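Long-range contact in flap endonuclease 1 (Desulfurococcus amylolyticus, PDB 3ORY), which probably cleaves 5' flaps from branched DNA during replication and repair, as other structure-specific nucleases of the FEN1/XPG family do: residues Leu198-Thr203 against Lys220-Glu225. Numbering follows the deposited sequence.
Sequences LVRNLT and KPELIE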
loop_
_atom_site.group_PDB
_atom_site.type_symbol
_atom_site.label_atom_id
_atom_site.label_comp_id
_atom_site.label_asym_id
_atom_site.label_seq_id
_atom_site.Cartn_x
_atom_site.Cartn_y
_atom_site.Cartn_z
ATOM N N LEU A 198 -1.464 -9.220 8.176
ATOM C CA LEU A 198 -1.342 -8.358 7.002
ATOM C C LEU A 198 -1.738 -9.122 5.740
ATOM O O LEU A 198 -1.249 -10.235 5.497
ATOM C CB LEU A 198 0.095 -7.832 6.854
ATOM C CG LEU A 198 0.468 -7.144 5.528
ATOM C CD1 LEU A 198 -0.259 -5.795 5.321
ATOM C CD2 LEU A 198 1.975 -6.939 5.435
ATOM N N VAL A 199 -2.613 -8.527 4.936
ATOM C CA VAL A 199 -2.887 -9.060 3.605
ATOM C C VAL A 199 -2.196 -8.184 2.564
ATOM O O VAL A 199 -2.373 -6.958 2.556
ATOM C CB VAL A 199 -4.411 -9.192 3.322
ATOM C CG1 VAL A 199 -4.666 -9.538 1.852
ATOM C CG2 VAL A 199 -5.041 -10.253 4.248
ATOM N N ARG A 200 -1.390 -8.808 1.710
ATOM C CA ARG A 200 -0.740 -8.097 0.611
ATOM C C ARG A 200 -1.399 -8.416 -0.722
ATOM O O ARG A 200 -2.060 -9.452 -0.858
ATOM C CB ARG A 200 0.750 -8.436 0.544
ATOM C CG ARG A 200 1.544 -7.986 1.767
ATOM C CD ARG A 200 3.020 -8.316 1.598
ATOM N NE ARG A 200 3.673 -7.413 0.648
ATOM C CZ ARG A 200 4.082 -7.740 -0.576
ATOM N NH1 ARG A 200 3.922 -8.975 -1.048
ATOM N NH2 ARG A 200 4.665 -6.817 -1.330
ATOM N N ASN A 201 -1.205 -7.515 -1.691
ATOM C CA ASN A 201 -1.669 -7.664 -3.091
ATOM C C ASN A 201 -3.158 -7.415 -3.325
ATOM O O ASN A 201 -3.638 -7.542 -4.452
ATOM C CB ASN A 201 -1.256 -9.017 -3.704
ATOM C CG ASN A 201 0.244 -9.264 -3.643
ATOM O OD1 ASN A 201 0.694 -10.412 -3.552
ATOM N ND2 ASN A 201 1.021 -8.206 -3.714
ATOM N N LEU A 202 -3.886 -7.060 -2.273
ATOM C CA LEU A 202 -5.326 -6.848 -2.382
ATOM C C LEU A 202 -5.682 -5.727 -3.362
ATOM O O LEU A 202 -6.711 -5.786 -4.022
ATOM C CB LEU A 202 -5.939 -6.581 -1.007
ATOM C CG LEU A 202 -7.442 -6.793 -0.853
ATOM C CD1 LEU A 202 -7.811 -8.278 -0.713
ATOM C CD2 LEU A 202 -7.946 -5.996 0.339
ATOM N N THR A 203 -4.819 -4.722 -3.479
ATOM C CA THR A 203 -5.101 -3.592 -4.366
ATOM C C THR A 203 -4.641 -3.842 -5.802
ATOM O O THR A 203 -4.945 -3.054 -6.691
ATOM C CB THR A 203 -4.464 -2.287 -3.850
ATOM O OG1 THR A 203 -3.051 -2.471 -3.724
ATOM C CG2 THR A 203 -5.060 -1.901 -2.499
ATOM N N LYS A 220 -1.586 -12.931 -6.733
ATOM C CA LYS A 220 -2.599 -13.385 -5.777
ATOM C C LYS A 220 -2.429 -12.708 -4.415
ATOM O O LYS A 220 -1.310 -12.402 -4.012
ATOM C CB LYS A 220 -2.525 -14.906 -5.601
ATOM C CG LYS A 220 -2.936 -15.702 -6.839
ATOM C CD LYS A 220 -2.686 -17.186 -6.635
ATOM C CE LYS A 220 -3.073 -18.000 -7.866
ATOM N NZ LYS A 220 -2.531 -19.390 -7.773
ATOM N N PRO A 221 -3.538 -12.484 -3.692
ATOM C CA PRO A 221 -3.378 -11.928 -2.350
ATOM C C PRO A 221 -2.686 -12.934 -1.435
ATOM O O PRO A 221 -2.760 -14.142 -1.681
ATOM C CB PRO A 221 -4.818 -11.686 -1.882
ATOM C CG PRO A 221 -5.658 -11.771 -3.115
ATOM C CD PRO A 221 -4.952 -12.719 -4.025
ATOM N N GLU A 222 -2.002 -12.432 -0.410
ATOM C CA GLU A 222 -1.312 -13.291 0.553
ATOM C C GLU A 222 -1.499 -12.791 1.983
ATOM O O GLU A 222 -1.493 -11.577 2.240
ATOM C CB GLU A 222 0.175 -13.429 0.209
ATOM C CG GLU A 222 0.985 -12.141 0.311
ATOM C CD GLU A 222 2.435 -12.297 -0.139
ATOM O OE1 GLU A 222 2.766 -13.299 -0.800
ATOM O OE2 GLU A 222 3.249 -11.402 0.167
ATOM N N LEU A 223 -1.690 -13.738 2.897
ATOM C CA LEU A 223 -1.840 -13.445 4.314
ATOM C C LEU A 223 -0.522 -13.687 5.041
ATOM O O LEU A 223 0.096 -14.741 4.890
ATOM C CB LEU A 223 -2.945 -14.314 4.928
ATOM C CG LEU A 223 -3.069 -14.370 6.460
ATOM C CD1 LEU A 223 -3.570 -13.045 7.019
ATOM C CD2 LEU A 223 -3.982 -15.518 6.893
ATOM N N ILE A 224 -0.090 -12.703 5.821
ATOM C CA ILE A 224 1.071 -12.877 6.684
ATOM C C ILE A 224 0.655 -12.633 8.122
ATOM O O ILE A 224 0.119 -11.573 8.455
ATOM C CB ILE A 224 2.229 -11.933 6.297
ATOM C CG1 ILE A 224 2.688 -12.216 4.871
ATOM C CG2 ILE A 224 3.399 -12.060 7.298
ATOM C CD1 ILE A 224 3.318 -11.025 4.189
ATOM N N GLU A 225 0.907 -13.614 8.979
ATOM C CA GLU A 225 0.568 -13.483 10.387
ATOM C C GLU A 225 1.820 -13.118 11.174
ATOM O O GLU A 225 2.867 -13.735 10.995
ATOM C CB GLU A 225 -0.073 -14.776 10.908
ATOM C CG GLU A 225 -1.402 -15.107 10.213
ATOM C CD GLU A 225 -1.897 -16.514 10.507
ATOM O OE1 GLU A 225 -1.307 -17.485 9.977
ATOM O OE2 GLU A 225 -2.886 -16.644 11.256
#
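An antiparallel strand pair within the XPG I-region joins Leu198, Val199 and Arg200 to Ile224, Leu223 and Glu222. Leu198 and Ile224 form a hydrogen-bonded pair. Leu198 N bonds to Ile224 O at 2.8 Å. Ile224 N returns a bond to Leu198 O at 2.7 Å. Arg200 and Glu222 form the next such pair: Arg200 N reaches Glu222 O at 2.8 Å, and Glu222 N reaches Arg200 O at 3.0 Å. Val199 and Leu223 sit between them as a non-hydrogen-bonded pair.

Strand 182-184 runs parallel along the outer edge of strand 197-200, and strand 24-26 pairs antiparallel with the outer edge of strand 216-225. The contact thus lies inside the mixed central sheet, where the parallel order of the PIN-like core gives way to antiparallel strands.

The side chains of Arg200 and Glu222 run side by side on the face shared with Leu198 and Ile224. The Arg200 chain bends at chi3 (74°), which carries NE off from Glu222 OE2, and NH1 swings back. Arg200 NH1 meets Glu222 OE2 at 2.8 Å in a salt bridge. The carboxylate lies at the guanidinium edge, but NH1 comes from above the carboxylate plane. Arg200 NE hydrogen-bonds to Gln186 O, a second hold that should limit rotation of the guanidinium. Ile224 CD1 packs on Arg200 CD at 3.8 Å. On the opposite face, Val199 CG2 touches Leu223 CD1 at 4.2 Å.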